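Side-chain contacts in rhamnonate dehydratase (Gibberella zeae PH-1, PDB 3FXG), which probably catalyses the magnesium-dependent dehydration of rhamnonate to a 2-keto-3-deoxy sugar acid, as a member of the enolase superfamily: residues A[16-21]-A[400-405]; A[69-74]-A[141-146]; A[80-85]-A[362-367]; A[227-232]-A[259-264]; A[300-305]-A[309-314]. All coordinates share one frame; numbering follows the deposited sequence.

Followed from its N terminus, the chain first lays down residues 16-21, and the loop opened there closes 379 residues later in contact 1, so the other four contacts are nested inside it. Contact 2 sets strand 66-73 of the capping-domain sheet on helix 128-148. Before it closes, contact 3 opens on the neighbouring strand 78-84, so the two cross; contact 3 ends far along the chain, in the loop 362-367 of the barrel domain. Within its span lie contacts 4 and 5 in series, the first joining two barrel helices, the second starting another. Trp141 packs on Leu305, bringing contacts 2 and 5 together across the domain boundary.

Contact 1: residues A[16-21]-A[400-405]; sequences SFIIGG and SDYLFK
Ser16 and Ser400, with Ile18 and Tyr402 beside them, form a mixed polar and apolar contact between strand 11-19 and the C-terminal tail of the chain. It belongs to the capping domain of the enolase fold, whose antiparallel sheet takes strand 397-399 as its last member; the tail leaves that strand and turns at once into a 3-10 segment, 401-404. The polar half is a pair of hydroxyls. Ser16 OG and Ser400 OG are hydrogen-bonded at 2.7 Å, each held between its own backbone N and carbonyl carbon (chi1 67° and 59°), which turns both oxygens into the gap between the segments. Ser16 OG is also hydrogen-bonded to His94 NE2, so the hydroxyl pair is tied to helix 86-101, on which Ser16, Ile18 and Ser400 also pack. A weak backbone bond of 3.3 Å from Ser400 N to Ser16 O carries the strand pairing one step past the end of strand 397-399.

The apolar half lies where Ile18 points at the 3-10 segment. Its side chain stands about square to that of Tyr402, and the terminal methyl comes in at the ring edge, near the ring plane. Leu403, whose side chain packs on Leu403 of the second subunit, adds a looser touch, Ile18 CD1 to Leu403 CD1 at 4.2 Å. The same Ile18 methyl meets Tyr402 CE2 at 3.6 Å, within the usual range for two carbons, while the 3.0 Å between Ile18 CD1 and Tyr402 OH is very short and its exact value is doubtful.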
# COMPACT_ATOMS: atom_id res chain seq x y z
N SER A 16 46.33 10.78 19.05
CA SER A 16 46.03 9.69 18.12
C SER A 16 47.32 9.11 17.60
O SER A 16 48.32 9.82 17.44
CB SER A 16 45.15 10.18 16.96
OG SER A 16 45.85 11.07 16.12
N PHE A 17 47.30 7.81 17.34
CA PHE A 17 48.47 7.10 16.84
C PHE A 17 48.09 6.12 15.75
O PHE A 17 46.98 5.58 15.75
CB PHE A 17 49.11 6.29 17.98
CG PHE A 17 49.52 7.11 19.16
CD1 PHE A 17 50.80 7.66 19.23
CD2 PHE A 17 48.63 7.33 20.20
CE1 PHE A 17 51.18 8.43 20.32
CE2 PHE A 17 49.00 8.10 21.30
CZ PHE A 17 50.28 8.65 21.36
N ILE A 18 49.00 5.91 14.82
CA ILE A 18 48.79 4.95 13.75
C ILE A 18 49.51 3.70 14.24
O ILE A 18 50.62 3.80 14.77
CB ILE A 18 49.42 5.41 12.44
CG1 ILE A 18 48.71 6.68 11.95
CG2 ILE A 18 49.35 4.30 11.40
CD1 ILE A 18 49.43 7.40 10.84
N ILE A 19 48.89 2.54 14.10
CA ILE A 19 49.53 1.31 14.55
C ILE A 19 50.40 0.76 13.43
O ILE A 19 49.90 0.35 12.38
CB ILE A 19 48.47 0.27 14.97
CG1 ILE A 19 47.55 0.89 16.03
CG2 ILE A 19 49.14 -0.97 15.54
CD1 ILE A 19 46.40 0.01 16.45
N GLY A 20 51.71 0.77 13.64
CA GLY A 20 52.63 0.28 12.63
C GLY A 20 52.52 -1.22 12.41
O GLY A 20 51.99 -1.94 13.25
N GLY A 21 53.02 -1.68 11.27
CA GLY A 21 52.97 -3.10 10.95
C GLY A 21 51.57 -3.60 10.66
O GLY A 21 50.69 -2.82 10.31
N SER A 400 50.60 10.70 15.18
CA SER A 400 50.04 11.21 13.93
C SER A 400 50.57 12.59 13.55
O SER A 400 50.19 13.14 12.51
CB SER A 400 48.52 11.26 14.03
OG SER A 400 48.10 12.09 15.10
N ASP A 401 51.46 13.13 14.38
CA ASP A 401 52.06 14.45 14.17
C ASP A 401 52.57 14.73 12.75
O ASP A 401 52.38 15.83 12.23
CB ASP A 401 53.22 14.65 15.16
CG ASP A 401 52.75 14.69 16.60
OD1 ASP A 401 51.89 13.87 16.99
OD2 ASP A 401 53.27 15.54 17.36
N TYR A 402 53.23 13.75 12.14
CA TYR A 402 53.79 13.94 10.80
C TYR A 402 52.75 14.33 9.75
O TYR A 402 53.08 15.01 8.78
CB TYR A 402 54.52 12.66 10.36
CG TYR A 402 53.62 11.53 9.90
CD1 TYR A 402 53.31 11.37 8.55
CD2 TYR A 402 53.09 10.63 10.81
CE1 TYR A 402 52.49 10.33 8.11
CE2 TYR A 402 52.26 9.58 10.39
CZ TYR A 402 51.97 9.44 9.04
OH TYR A 402 51.16 8.41 8.62
N LEU A 403 51.51 13.91 9.95
CA LEU A 403 50.43 14.21 9.01
C LEU A 403 50.08 15.69 8.94
O LEU A 403 49.41 16.14 8.00
CB LEU A 403 49.18 13.41 9.38
CG LEU A 403 49.24 11.90 9.16
CD1 LEU A 403 48.06 11.23 9.85
CD2 LEU A 403 49.24 11.59 7.67
N PHE A 404 50.54 16.46 9.92
CA PHE A 404 50.24 17.88 9.97
C PHE A 404 51.44 18.77 9.64
O PHE A 404 51.35 19.99 9.71
CB PHE A 404 49.68 18.22 11.35
CG PHE A 404 48.54 17.33 11.76
CD1 PHE A 404 47.31 17.40 11.12
CD2 PHE A 404 48.71 16.39 12.77
CE1 PHE A 404 46.27 16.55 11.47
CE2 PHE A 404 47.68 15.54 13.14
CZ PHE A 404 46.46 15.61 12.48
N LYS A 405 52.56 18.15 9.29
CA LYS A 405 53.76 18.90 8.93
C LYS A 405 53.73 19.27 7.46
O LYS A 405 54.46 18.71 6.64
CB LYS A 405 55.02 18.07 9.23
CG LYS A 405 55.58 18.25 10.63
CD LYS A 405 54.58 17.88 11.70
CE LYS A 405 55.12 18.19 13.09
NZ LYS A 405 56.38 17.46 13.38

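Contact 2: residues A[69-74]-A[141-146]; sequences VEIEAT and WDLLGK
Leu143 stands at about a right angle to Ile71 and divides its two methyls between two residues of the strand, a compact example of how a helix packs on a sheet with one forked side chain. Its CG lies anti to the backbone N (chi1 171°), which carries the fork off helix 128-148 toward strand 66-73. From there the branches part: Leu143 CD2 meets Ile71 CG2 at 4.0 Å, and Leu143 CD1 meets Ala73 CB, also at 4.0 Å. Ile71 and Ala73 are two residues apart and so present themselves on the same face of the strand; the leucine fits across both. Of Ile71 it is the short CG2 branch that does the touching. The alpha carbons of Ile71 and Leu143 lie 7.2 Å apart.

One turn of the helix, on its flank, carries a polar arrangement of its own. Lys146 NZ forms a salt bridge of 2.7 Å to Asp142 OD2, arriving on the syn side and 22° out of the carboxylate plane. The same oxygen accepts from Phe80 N, and the lysine makes a cation-pi contact with the Phe80 ring, so the pair also grips strand 78-84.

Across the contact itself no hydrogen bond is formed. The union of helix and sheet in this part of the capping domain therefore rests here on buried methyl groups, and the buried carboxylate of Asp142 beside it is paired with Lys146, which probably helps to offset the cost of burying its charge.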
# COMPACT_ATOMS: atom_id res chain seq x y z
N VAL A 69 43.20 6.04 19.70
CA VAL A 69 42.86 7.34 20.23
C VAL A 69 42.97 7.31 21.75
O VAL A 69 42.52 6.37 22.39
CB VAL A 69 41.42 7.75 19.85
CG1 VAL A 69 41.00 8.99 20.62
CG2 VAL A 69 41.33 8.00 18.35
N GLU A 70 43.60 8.34 22.31
CA GLU A 70 43.73 8.44 23.76
C GLU A 70 43.09 9.75 24.19
O GLU A 70 43.34 10.80 23.59
CB GLU A 70 45.20 8.45 24.20
CG GLU A 70 46.00 7.20 23.87
CD GLU A 70 47.38 7.20 24.54
OE1 GLU A 70 48.06 8.25 24.48
OE2 GLU A 70 47.77 6.17 25.11
N ILE A 71 42.24 9.69 25.21
CA ILE A 71 41.60 10.89 25.72
C ILE A 71 41.99 11.00 27.19
O ILE A 71 41.67 10.12 27.99
CB ILE A 71 40.07 10.82 25.58
CG1 ILE A 71 39.70 10.70 24.09
CG2 ILE A 71 39.42 12.07 26.18
CD1 ILE A 71 38.20 10.52 23.84
N GLU A 72 42.70 12.07 27.53
CA GLU A 72 43.15 12.26 28.91
C GLU A 72 42.30 13.30 29.63
O GLU A 72 42.05 14.38 29.11
CB GLU A 72 44.61 12.70 28.93
CG GLU A 72 45.21 12.74 30.33
CD GLU A 72 46.69 13.08 30.32
OE1 GLU A 72 47.42 12.51 29.49
OE2 GLU A 72 47.12 13.90 31.15
N ALA A 73 41.86 12.94 30.83
CA ALA A 73 41.04 13.83 31.65
C ALA A 73 41.95 14.69 32.53
O ALA A 73 43.14 14.40 32.67
CB ALA A 73 40.08 13.02 32.52
N THR A 74 41.39 15.73 33.13
CA THR A 74 42.15 16.63 33.99
C THR A 74 42.71 15.97 35.25
O THR A 74 43.58 16.54 35.91
CB THR A 74 41.29 17.84 34.41
OG1 THR A 74 40.06 17.38 34.97
CG2 THR A 74 40.98 18.72 33.21
N TRP A 141 33.95 6.27 26.50
CA TRP A 141 33.36 5.29 27.40
C TRP A 141 34.42 4.60 28.25
O TRP A 141 34.20 4.33 29.42
CB TRP A 141 32.54 4.25 26.62
CG TRP A 141 31.16 4.76 26.28
CD1 TRP A 141 30.74 5.26 25.08
CD2 TRP A 141 30.04 4.85 27.17
NE1 TRP A 141 29.42 5.65 25.16
CE2 TRP A 141 28.97 5.41 26.43
CE3 TRP A 141 29.84 4.51 28.51
CZ2 TRP A 141 27.71 5.64 27.00
CZ3 TRP A 141 28.59 4.74 29.08
CH2 TRP A 141 27.54 5.30 28.32
N ASP A 142 35.58 4.32 27.65
CA ASP A 142 36.67 3.68 28.37
C ASP A 142 37.08 4.61 29.51
O ASP A 142 37.31 4.17 30.64
CB ASP A 142 37.86 3.44 27.43
CG ASP A 142 38.97 2.61 28.07
OD1 ASP A 142 38.69 1.50 28.56
OD2 ASP A 142 40.14 3.08 28.07
N LEU A 143 37.17 5.90 29.21
CA LEU A 143 37.53 6.91 30.20
C LEU A 143 36.50 6.98 31.33
O LEU A 143 36.86 7.04 32.51
CB LEU A 143 37.64 8.29 29.52
CG LEU A 143 37.80 9.51 30.43
CD1 LEU A 143 39.10 9.40 31.22
CD2 LEU A 143 37.80 10.77 29.57
N LEU A 144 35.22 6.96 30.97
CA LEU A 144 34.16 7.01 31.97
C LEU A 144 34.24 5.82 32.92
O LEU A 144 34.08 5.97 34.13
CB LEU A 144 32.79 7.05 31.30
CG LEU A 144 32.45 8.33 30.53
CD1 LEU A 144 31.09 8.19 29.86
CD2 LEU A 144 32.46 9.53 31.48
N GLY A 145 34.49 4.64 32.37
CA GLY A 145 34.59 3.46 33.20
C GLY A 145 35.79 3.54 34.13
O GLY A 145 35.71 3.13 35.29
N LYS A 146 36.89 4.08 33.63
CA LYS A 146 38.10 4.20 34.44
C LYS A 146 37.95 5.23 35.56
O LYS A 146 38.41 4.99 36.68
CB LYS A 146 39.30 4.54 33.54
CG LYS A 146 39.76 3.32 32.76
CD LYS A 146 40.78 3.64 31.69
CE LYS A 146 41.22 2.36 31.01
NZ LYS A 146 42.13 2.60 29.86

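Contact 3: residues A[80-85]-A[362-367]; sequences FATGFG and DLFIDE
Phe80 meets Phe364 ring to ring, the first of two places where strand 78-84 touches the loop 362-367. The two side chains slide past each other in opposite directions, and the approach of Phe80 CE1 to Phe364 CE1, 3.7 Å, is oblique to both rings. Phe80 holds its CG between its backbone N and carbonyl carbon (chi1 55°), swinging the ring out from the strand on the side where the loop runs.

Ala81 next turns its methyl to the other side of the strand, onto Val135 and Leu138 of helix 128-148. Thr82 returns to the loop side and brings both of its branches into use. In the enolase superfamily a capping domain lies against a barrel domain, and this pairing joins them: the strand belongs to the N-terminal sheet, the loop to the C-terminal chain between strands 344-347 and 374-376. Thr82 and Leu363 reach toward each other tip to tip, with Leu363 CD2 3.9 Å from Thr82 OG1. That oxygen has its polar partners in Phe67 O and Gly26 N, to which it is hydrogen-bonded, so the leucine methyl merely packs beside it. The methyl branch of Thr82 comes in at the edge of the Phe364 ring, near its plane, Thr82 CG2 lying 4.1 Å from Phe364 CE2. On one face of that ring sits its own neighbour, Leu363 CG, 3.8 Å above the plane and over the ring centre.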
# COMPACT_ATOMS: atom_id res chain seq x y z
N PHE A 80 41.01 5.04 26.19
CA PHE A 80 41.45 4.85 24.82
C PHE A 80 40.67 3.77 24.09
O PHE A 80 39.94 2.99 24.70
CB PHE A 80 42.96 4.54 24.79
CG PHE A 80 43.36 3.37 25.64
CD1 PHE A 80 43.05 2.07 25.27
CD2 PHE A 80 44.07 3.57 26.83
CE1 PHE A 80 43.43 0.98 26.06
CE2 PHE A 80 44.45 2.49 27.63
CZ PHE A 80 44.13 1.20 27.24
N ALA A 81 40.82 3.74 22.78
CA ALA A 81 40.14 2.76 21.94
C ALA A 81 40.85 2.67 20.60
O ALA A 81 41.54 3.61 20.19
CB ALA A 81 38.68 3.15 21.74
N THR A 82 40.69 1.55 19.92
CA THR A 82 41.33 1.35 18.62
C THR A 82 40.28 1.06 17.56
O THR A 82 39.14 0.70 17.88
CB THR A 82 42.35 0.18 18.68
OG1 THR A 82 43.06 0.11 17.44
CG2 THR A 82 41.63 -1.14 18.93
N GLY A 83 40.66 1.21 16.30
CA GLY A 83 39.75 0.95 15.20
C GLY A 83 40.50 1.03 13.89
O GLY A 83 41.71 1.28 13.88
N PHE A 84 39.81 0.80 12.78
CA PHE A 84 40.46 0.88 11.49
C PHE A 84 40.24 2.30 11.00
O PHE A 84 39.27 2.94 11.37
CB PHE A 84 39.88 -0.17 10.52
CG PHE A 84 38.70 0.31 9.72
CD1 PHE A 84 37.57 0.84 10.34
CD2 PHE A 84 38.70 0.19 8.33
CE1 PHE A 84 36.47 1.25 9.59
CE2 PHE A 84 37.60 0.59 7.57
CZ PHE A 84 36.48 1.13 8.20
N GLY A 85 41.16 2.81 10.18
CA GLY A 85 41.03 4.17 9.69
C GLY A 85 42.40 4.75 9.42
O GLY A 85 42.56 5.62 8.56
N ASP A 362 48.66 -8.11 19.25
CA ASP A 362 49.51 -7.81 20.40
C ASP A 362 49.44 -6.38 20.91
O ASP A 362 50.29 -5.94 21.69
CB ASP A 362 50.97 -8.18 20.08
CG ASP A 362 51.58 -7.27 19.03
OD1 ASP A 362 50.83 -6.59 18.31
OD2 ASP A 362 52.83 -7.25 18.93
N LEU A 363 48.42 -5.64 20.49
CA LEU A 363 48.26 -4.25 20.93
C LEU A 363 47.97 -4.23 22.43
O LEU A 363 48.46 -3.35 23.15
CB LEU A 363 47.12 -3.57 20.18
CG LEU A 363 46.80 -2.13 20.58
CD1 LEU A 363 48.02 -1.24 20.39
CD2 LEU A 363 45.64 -1.61 19.74
N PHE A 364 47.18 -5.19 22.89
CA PHE A 364 46.82 -5.29 24.31
C PHE A 364 47.39 -6.58 24.89
O PHE A 364 47.70 -7.52 24.16
CB PHE A 364 45.30 -5.27 24.45
CG PHE A 364 44.65 -4.07 23.81
CD1 PHE A 364 44.91 -2.79 24.28
CD2 PHE A 364 43.81 -4.23 22.71
CE1 PHE A 364 44.34 -1.67 23.67
CE2 PHE A 364 43.23 -3.12 22.09
CZ PHE A 364 43.50 -1.84 22.57
N ILE A 365 47.51 -6.63 26.21
CA ILE A 365 48.06 -7.82 26.87
C ILE A 365 47.02 -8.69 27.58
O ILE A 365 47.32 -9.82 27.97
CB ILE A 365 49.13 -7.43 27.91
CG1 ILE A 365 48.49 -6.62 29.03
CG2 ILE A 365 50.24 -6.63 27.26
CD1 ILE A 365 49.47 -6.14 30.09
N ASP A 366 45.81 -8.17 27.73
CA ASP A 366 44.77 -8.91 28.45
C ASP A 366 43.39 -8.97 27.79
O ASP A 366 42.37 -8.92 28.48
CB ASP A 366 44.62 -8.31 29.85
CG ASP A 366 44.46 -6.80 29.82
OD1 ASP A 366 44.29 -6.24 28.71
OD2 ASP A 366 44.49 -6.18 30.90
N GLU A 367 43.35 -9.09 26.47
CA GLU A 367 42.07 -9.16 25.78
C GLU A 367 41.39 -10.48 26.16
O GLU A 367 42.00 -11.55 26.05
CB GLU A 367 42.29 -9.11 24.27
CG GLU A 367 41.01 -8.97 23.45
CD GLU A 367 41.25 -9.14 21.96
OE1 GLU A 367 42.14 -8.45 21.41
OE2 GLU A 367 40.55 -9.96 21.33

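Contact 4: residues A[227-232]-A[259-264]; sequences LNVSYT and FALIKR
Between residues 227-232 and 259-264 the nearest alpha carbons are those of Val229 and Ile262, 6.3 Å apart. The segments lie on helices 229-238 and 259-265, both outer helices of the modified TIM barrel, the (β/α)7β-barrel of the enolase superfamily: one follows strand 219-222 and the other strand 246-248, the parallel neighbours near whose ends Asp222 and Glu248 bind magnesium. The ion itself is about 14 Å from the side chain of Thr232, so the contact belongs to the outer layer of the barrel.

Val229 points toward the second helix. Its CG1 branch, anti to the backbone N (chi1 175°), is laid against the root of Leu261, with Val229 CG1 3.9 Å from Leu261 CB and the two side chains crossing at about a right angle. A looser approach, 4.4 Å from Val229 CG1 to Ile262 CG1, fills in beside it. One turn on, Thr232 turns its methyl to the tip of Ile262, and Thr232 CG2 meets Ile262 CD1 at 3.8 Å, again nearly square. Val229 and Leu261 also pack on Arg290 of the third subunit, which places this side of the helix pair at an interface of the assembly.

Behind these methyls the first turn of helix 229-238 is closed by polar bonds. Asn228 is the N-cap, its OD1 accepting from Tyr231 N at 2.7 Å in a nearly straight bond (172°). The carbonyl O of Asn228 takes two donors, both from Thr232: the backbone N at 2.9 Å, and OG1 at 2.8 Å from above the carbonyl plane.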
# COMPACT_ATOMS: atom_id res chain seq x y z
N LEU A 227 26.69 -10.49 -3.49
CA LEU A 227 25.72 -11.07 -4.41
C LEU A 227 24.69 -10.06 -4.89
O LEU A 227 24.88 -8.85 -4.79
CB LEU A 227 25.01 -12.26 -3.75
CG LEU A 227 25.92 -13.24 -2.99
CD1 LEU A 227 25.07 -14.37 -2.42
CD2 LEU A 227 27.00 -13.78 -3.92
N ASN A 228 23.60 -10.58 -5.45
CA ASN A 228 22.51 -9.74 -5.92
C ASN A 228 21.22 -10.52 -5.66
O ASN A 228 21.28 -11.70 -5.29
CB ASN A 228 22.67 -9.42 -7.41
CG ASN A 228 22.68 -10.66 -8.28
OD1 ASN A 228 21.72 -11.43 -8.30
ND2 ASN A 228 23.76 -10.84 -9.02
N VAL A 229 20.07 -9.88 -5.83
CA VAL A 229 18.80 -10.53 -5.55
C VAL A 229 18.56 -11.87 -6.25
O VAL A 229 18.27 -12.87 -5.58
CB VAL A 229 17.61 -9.59 -5.84
CG1 VAL A 229 16.29 -10.33 -5.67
CG2 VAL A 229 17.66 -8.40 -4.89
N SER A 230 18.67 -11.89 -7.57
CA SER A 230 18.44 -13.13 -8.32
C SER A 230 19.40 -14.25 -7.93
O SER A 230 18.97 -15.39 -7.72
CB SER A 230 18.56 -12.88 -9.83
OG SER A 230 17.52 -12.03 -10.28
N TYR A 231 20.68 -13.93 -7.84
CA TYR A 231 21.67 -14.95 -7.49
C TYR A 231 21.43 -15.50 -6.09
O TYR A 231 21.50 -16.71 -5.86
CB TYR A 231 23.09 -14.38 -7.58
CG TYR A 231 24.16 -15.44 -7.45
CD1 TYR A 231 24.58 -16.17 -8.56
CD2 TYR A 231 24.73 -15.74 -6.21
CE1 TYR A 231 25.55 -17.17 -8.44
CE2 TYR A 231 25.68 -16.73 -6.08
CZ TYR A 231 26.09 -17.45 -7.20
OH TYR A 231 27.05 -18.42 -7.06
N THR A 232 21.15 -14.60 -5.14
CA THR A 232 20.89 -15.01 -3.77
C THR A 232 19.71 -15.97 -3.73
O THR A 232 19.76 -17.02 -3.09
CB THR A 232 20.57 -13.80 -2.87
OG1 THR A 232 21.71 -12.93 -2.81
CG2 THR A 232 20.21 -14.26 -1.46
N PHE A 259 16.00 -6.95 0.14
CA PHE A 259 15.61 -8.05 1.02
C PHE A 259 14.11 -8.32 0.99
O PHE A 259 13.67 -9.42 1.34
CB PHE A 259 16.11 -7.80 2.44
CG PHE A 259 17.57 -8.07 2.60
CD1 PHE A 259 18.05 -9.38 2.57
CD2 PHE A 259 18.49 -7.02 2.70
CE1 PHE A 259 19.42 -9.64 2.62
CE2 PHE A 259 19.86 -7.27 2.75
CZ PHE A 259 20.33 -8.58 2.71
N ALA A 260 13.33 -7.33 0.58
CA ALA A 260 11.88 -7.51 0.49
C ALA A 260 11.62 -8.57 -0.59
O ALA A 260 10.72 -9.41 -0.46
CB ALA A 260 11.21 -6.20 0.12
N LEU A 261 12.41 -8.51 -1.66
CA LEU A 261 12.29 -9.44 -2.77
C LEU A 261 12.83 -10.81 -2.35
O LEU A 261 12.27 -11.85 -2.71
CB LEU A 261 13.07 -8.92 -3.98
CG LEU A 261 12.65 -7.55 -4.53
CD1 LEU A 261 13.69 -7.08 -5.54
CD2 LEU A 261 11.28 -7.65 -5.18
N ILE A 262 13.93 -10.80 -1.60
CA ILE A 262 14.51 -12.06 -1.15
C ILE A 262 13.55 -12.78 -0.21
O ILE A 262 13.39 -14.00 -0.30
CB ILE A 262 15.87 -11.81 -0.44
CG1 ILE A 262 16.92 -11.39 -1.48
CG2 ILE A 262 16.33 -13.07 0.28
CD1 ILE A 262 18.26 -11.01 -0.88
N LYS A 263 12.90 -12.03 0.67
CA LYS A 263 11.95 -12.63 1.61
C LYS A 263 10.69 -13.14 0.91
O LYS A 263 10.07 -14.10 1.37
CB LYS A 263 11.58 -11.63 2.70
CG LYS A 263 12.63 -11.48 3.80
CD LYS A 263 12.71 -12.73 4.67
CE LYS A 263 13.58 -12.50 5.90
NZ LYS A 263 13.63 -13.69 6.79
N ARG A 264 10.32 -12.51 -0.20
CA ARG A 264 9.14 -12.95 -0.94
C ARG A 264 9.41 -14.35 -1.48
O ARG A 264 8.52 -15.19 -1.56
CB ARG A 264 8.85 -12.00 -2.10
CG ARG A 264 7.76 -12.50 -3.05
CD ARG A 264 7.38 -11.48 -4.12
NE ARG A 264 8.45 -11.26 -5.10
CZ ARG A 264 8.36 -10.41 -6.12
NH1 ARG A 264 7.25 -9.70 -6.29
NH2 ARG A 264 9.37 -10.27 -6.96

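Contact 5: residues A[300-305]-A[309-314]; sequences MWLGGL and LKVAAL
Leu302, with chi1 at 96°, away from the usual staggered positions, turns its side chain toward Val311, while Leu305, its CG anti to the backbone N (chi1 177°), extends its branches beside Leu309. These two torsions set the contact between the lead-in 300-304 with the first helical residue, Leu305, and the following turns of helix 305-316 of the (β/α)7β-barrel, one of the outer helices that follow each strand, here strand 294-295. The loop doubles back on the helix it leads into, so residues close in sequence pack from its lead-in onto its second turn.

Leu302 and Val311 slide past each other in opposite directions, with Leu302 CD1 3.9 Å from Val311 CG2. Both also touch Phe283 of helix 279-287, so the pair lies in the layer between two neighbouring barrel helices. The turn between loop and helix is made by Gly303 and Gly304, whose backbone angles would press a CB against the preceding carbonyl O, and so call for glycine; Gly304 is the N-cap.

Leu305 opens the helix proper. Its CD1 reaches the branch point of Leu309, 4.1 Å from Leu309 CG. Its side chain also lies on Phe334 of helix 329-335, and on Trp141 and Leu138 of helix 128-148, which bring the capping domain to this helix end. A backbone bond of the helix's opening turns runs alongside: Leu309 N donates to Leu305 O at 2.8 Å with an N-H...O angle of 152°, and the same carbonyl oxygen lies 3.2 Å from Leu309 CG.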
# COMPACT_ATOMS: atom_id res chain seq x y z
N MSE A 300 32.81 -0.23 16.07
CA MSE A 300 33.89 0.68 15.73
C MSE A 300 33.63 1.43 14.43
O MSE A 300 34.40 2.30 14.05
CB MSE A 300 35.22 -0.09 15.61
CG MSE A 300 35.77 -0.61 16.93
SE MSE A 300 37.36 -1.71 16.67
CE MSE A 300 36.46 -3.31 16.11
N TRP A 301 32.52 1.11 13.77
CA TRP A 301 32.21 1.76 12.50
C TRP A 301 30.91 2.56 12.42
O TRP A 301 30.89 3.65 11.85
CB TRP A 301 32.17 0.71 11.37
CG TRP A 301 33.37 -0.20 11.27
CD1 TRP A 301 34.59 -0.04 11.87
CD2 TRP A 301 33.47 -1.40 10.48
NE1 TRP A 301 35.44 -1.06 11.51
CE2 TRP A 301 34.78 -1.91 10.66
CE3 TRP A 301 32.59 -2.09 9.64
CZ2 TRP A 301 35.22 -3.08 10.02
CZ3 TRP A 301 33.03 -3.26 9.01
CH2 TRP A 301 34.34 -3.74 9.21
N LEU A 302 29.83 2.03 13.00
CA LEU A 302 28.51 2.67 12.93
C LEU A 302 28.32 4.04 13.57
O LEU A 302 27.40 4.77 13.20
CB LEU A 302 27.42 1.73 13.48
CG LEU A 302 27.02 1.96 14.95
CD1 LEU A 302 25.64 1.38 15.21
CD2 LEU A 302 28.06 1.35 15.87
N GLY A 303 29.17 4.38 14.53
CA GLY A 303 29.05 5.67 15.19
C GLY A 303 29.54 5.62 16.63
O GLY A 303 29.80 6.66 17.25
N GLY A 304 29.66 4.41 17.17
CA GLY A 304 30.13 4.25 18.54
C GLY A 304 29.11 3.58 19.44
O GLY A 304 28.01 3.23 19.00
N LEU A 305 29.47 3.39 20.70
CA LEU A 305 28.59 2.75 21.66
C LEU A 305 27.34 3.58 21.92
O LEU A 305 26.23 3.06 21.98
CB LEU A 305 29.33 2.48 22.97
CG LEU A 305 28.53 1.85 24.11
CD1 LEU A 305 27.89 0.55 23.64
CD2 LEU A 305 29.43 1.61 25.31
N LEU A 309 23.66 2.07 21.26
CA LEU A 309 22.63 1.89 22.27
C LEU A 309 21.28 2.32 21.71
O LEU A 309 20.25 1.70 22.00
CB LEU A 309 22.96 2.72 23.52
CG LEU A 309 24.17 2.25 24.34
CD1 LEU A 309 24.54 3.31 25.37
CD2 LEU A 309 23.84 0.93 25.01
N LYS A 310 21.27 3.37 20.90
CA LYS A 310 20.03 3.87 20.30
C LYS A 310 19.55 2.95 19.18
O LYS A 310 18.35 2.76 18.99
CB LYS A 310 20.23 5.29 19.77
CG LYS A 310 20.51 6.31 20.87
CD LYS A 310 20.53 7.73 20.33
CE LYS A 310 20.74 8.74 21.46
NZ LYS A 310 22.06 8.55 22.12
N VAL A 311 20.49 2.38 18.44
CA VAL A 311 20.14 1.46 17.37
C VAL A 311 19.50 0.21 17.97
O VAL A 311 18.49 -0.28 17.47
CB VAL A 311 21.39 1.07 16.55
CG1 VAL A 311 21.11 -0.16 15.69
CG2 VAL A 311 21.82 2.24 15.67
N ALA A 312 20.08 -0.29 19.05
CA ALA A 312 19.57 -1.49 19.70
C ALA A 312 18.18 -1.26 20.29
O ALA A 312 17.33 -2.15 20.25
CB ALA A 312 20.53 -1.97 20.80
N ALA A 313 17.95 -0.07 20.83
CA ALA A 313 16.66 0.26 21.43
C ALA A 313 15.54 0.25 20.38
O ALA A 313 14.44 -0.21 20.65
CB ALA A 313 16.73 1.61 22.11
N LEU A 314 15.84 0.76 19.19
CA LEU A 314 14.85 0.78 18.12
C LEU A 314 14.54 -0.66 17.71
O LEU A 314 13.38 -1.04 17.57
CB LEU A 314 15.38 1.56 16.91
CG LEU A 314 14.45 1.67 15.69
CD1 LEU A 314 14.85 2.88 14.86
CD2 LEU A 314 14.52 0.40 14.87